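Side-chain contact in N-alpha-acetyltransferase 38, NatC auxiliary subunit (Saccharomyces cerevisiae, PDB 6YGA), which serves as the small auxiliary subunit of the ribosome-associated NatC complex, which acetylates the N-termini of nascent protein chains: residues C[42-47]-C[51-56]. Sequence-based numbering, arbitrary orientation.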
loop_
_atom_site.group_PDB
_atom_site.type_symbol
_atom_site.label_atom_id
_atom_site.label_comp_id
_atom_site.label_asym_id
_atom_site.label_seq_id
_atom_site.Cartn_x
_atom_site.Cartn_y
_atom_site.Cartn_z
ATOM N N VAL C 42 -16.295 20.938 -15.982
ATOM C CA VAL C 42 -17.005 20.692 -17.231
ATOM C C VAL C 42 -18.350 20.041 -16.948
ATOM O O VAL C 42 -18.450 19.096 -16.154
ATOM C CB VAL C 42 -16.156 19.820 -18.168
ATOM C CG1 VAL C 42 -17.000 19.278 -19.314
ATOM C CG2 VAL C 42 -14.994 20.617 -18.712
ATOM N N GLU C 43 -19.394 20.551 -17.595
ATOM C CA GLU C 43 -20.709 19.923 -17.605
ATOM C C GLU C 43 -20.976 19.388 -19.004
ATOM O O GLU C 43 -20.934 20.147 -19.978
ATOM C CB GLU C 43 -21.803 20.907 -17.194
ATOM C CG GLU C 43 -23.202 20.313 -17.240
ATOM C CD GLU C 43 -24.280 21.323 -16.901
ATOM O OE1 GLU C 43 -23.981 22.537 -16.886
ATOM O OE2 GLU C 43 -25.428 20.906 -16.646
ATOM N N GLU C 44 -21.249 18.088 -19.099
ATOM C CA GLU C 44 -21.547 17.433 -20.366
ATOM C C GLU C 44 -23.059 17.348 -20.539
ATOM O O GLU C 44 -23.739 16.666 -19.766
ATOM C CB GLU C 44 -20.928 16.038 -20.425
ATOM C CG GLU C 44 -20.979 15.403 -21.811
ATOM C CD GLU C 44 -21.013 13.889 -21.765
ATOM O OE1 GLU C 44 -21.698 13.333 -20.879
ATOM O OE2 GLU C 44 -20.356 13.252 -22.612
ATOM N N ARG C 45 -23.576 18.033 -21.552
ATOM C CA ARG C 45 -25.002 18.060 -21.849
ATOM C C ARG C 45 -25.268 17.251 -23.113
ATOM O O ARG C 45 -24.702 17.544 -24.171
ATOM C CB ARG C 45 -25.493 19.497 -22.024
ATOM C CG ARG C 45 -25.440 20.341 -20.760
ATOM C CD ARG C 45 -25.933 21.751 -21.039
ATOM N NE ARG C 45 -25.786 22.632 -19.885
ATOM C CZ ARG C 45 -25.975 23.946 -19.926
ATOM N NH1 ARG C 45 -26.316 24.531 -21.067
ATOM N NH2 ARG C 45 -25.820 24.679 -18.831
HETATM N N MSE C 46 -26.124 16.238 -23.002
HETATM C CA MSE C 46 -26.576 15.474 -24.163
HETATM C C MSE C 46 -28.093 15.355 -24.160
HETATM O O MSE C 46 -28.653 14.540 -23.424
HETATM C CB MSE C 46 -25.949 14.076 -24.192
HETATM C CG MSE C 46 -24.431 14.066 -24.157
HETATM SE SE MSE C 46 -23.660 12.281 -24.374
HETATM C CE MSE C 46 -23.683 12.147 -26.330
ATOM N N GLY C 47 -28.747 16.169 -24.979
ATOM C CA GLY C 47 -30.197 16.125 -25.070
ATOM C C GLY C 47 -30.818 16.483 -23.736
ATOM O O GLY C 47 -30.693 17.612 -23.249
ATOM N N ARG C 51 -24.433 15.985 -16.778
ATOM C CA ARG C 51 -23.546 15.371 -15.799
ATOM C C ARG C 51 -22.241 16.151 -15.737
ATOM O O ARG C 51 -21.852 16.829 -16.691
ATOM C CB ARG C 51 -23.275 13.898 -16.127
ATOM C CG ARG C 51 -22.458 13.668 -17.389
ATOM C CD ARG C 51 -22.015 12.217 -17.479
ATOM N NE ARG C 51 -21.004 11.998 -18.510
ATOM C CZ ARG C 51 -20.135 10.991 -18.497
ATOM N NH1 ARG C 51 -20.149 10.114 -17.501
ATOM N NH2 ARG C 51 -19.248 10.860 -19.474
HETATM N N MSE C 52 -21.568 16.036 -14.593
HETATM C CA MSE C 52 -20.283 16.695 -14.367
HETATM C C MSE C 52 -19.126 15.757 -14.697
HETATM O O MSE C 52 -19.207 14.553 -14.449
HETATM C CB MSE C 52 -20.169 17.173 -12.917
HETATM C CG MSE C 52 -21.230 18.176 -12.496
HETATM SE SE MSE C 52 -21.309 19.731 -13.668
HETATM C CE MSE C 52 -22.059 21.018 -12.406
HETATM N N MSE C 53 -18.048 16.306 -15.253
HETATM C CA MSE C 53 -16.909 15.488 -15.662
HETATM C C MSE C 53 -15.568 16.050 -15.185
HETATM O O MSE C 53 -14.521 15.444 -15.413
HETATM C CB MSE C 53 -16.892 15.327 -17.186
HETATM C CG MSE C 53 -18.148 14.683 -17.756
HETATM SE SE MSE C 53 -17.868 13.909 -19.523
HETATM C CE MSE C 53 -17.080 15.454 -20.407
ATOM N N GLY C 54 -15.602 17.206 -14.531
ATOM C CA GLY C 54 -14.394 17.740 -13.915
ATOM C C GLY C 54 -13.480 18.397 -14.924
ATOM O O GLY C 54 -13.918 19.203 -15.748
ATOM N N LEU C 55 -12.195 18.060 -14.856
ATOM C CA LEU C 55 -11.184 18.659 -15.717
ATOM C C LEU C 55 -11.057 17.835 -16.993
ATOM O O LEU C 55 -10.690 16.656 -16.939
ATOM C CB LEU C 55 -9.839 18.740 -14.997
ATOM C CG LEU C 55 -8.726 19.505 -15.715
ATOM C CD1 LEU C 55 -9.000 21.004 -15.706
ATOM C CD2 LEU C 55 -7.369 19.200 -15.095
ATOM N N VAL C 56 -11.355 18.456 -18.135
ATOM C CA VAL C 56 -11.337 17.787 -19.431
ATOM C C VAL C 56 -10.515 18.614 -20.409
ATOM O O VAL C 56 -10.578 19.849 -20.400
ATOM C CB VAL C 56 -12.766 17.573 -19.981
ATOM C CG1 VAL C 56 -12.748 16.582 -21.136
ATOM C CG2 VAL C 56 -13.713 17.108 -18.884
#
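Arg51, on the return strand of an antiparallel beta hairpin in this Sm-like (LSM) fold, pairs with Glu44 through both backbone and side chain. Its O accepts the Glu44 N-H at 2.8 Å, and its own N donates to Glu44 O. The two side chains leave the sheet on the same face and run side by side. With chi1 at 68°, Arg51 CG sits between the backbone N and the carbonyl carbon, and the chain then extends along Glu44. Arg51 NE reaches Glu44 OE1 at 2.8 Å in a salt bridge. The bond arrives 45° above the carboxylate plane. The two flat groups are 34° apart. Arg22 forms a second salt bridge with Glu44, while Ser65 of the N-alpha-acetyltransferase 35 chain bonds to Glu44 OE2 and Arg51 NH2, so the charged pair is built into the subunit interface.

Met52 forms a non-hydrogen-bonded pair with Glu43 on the other face. Its selenium lies 3.7 Å from Glu43 CB. The Glu43 carboxylate turns to Ser50 and, weakly, to Arg45.

Met53 N donates to Val42 O at 3.0 Å. Its selenomethionine side chain lies on the same side of the sheet as Glu44. SE and CE run against the aliphatic part of Glu44, with SE 3.8 Å from Glu44 CB. The bend at its last torsion brings CE within 4.0 Å of Val42 CG1.

Gly54 O accepts the Val42 N-H at 3.0 Å. Beyond it the chain turns a corner at Leu55. Val56 then pairs with a strand of the N-alpha-acetyltransferase 35 chain, extending the sheet between subunits. The Val56 side chain crosses that of Val42 at about a right angle, and its CG2 touches Val42 CB at 3.7 Å.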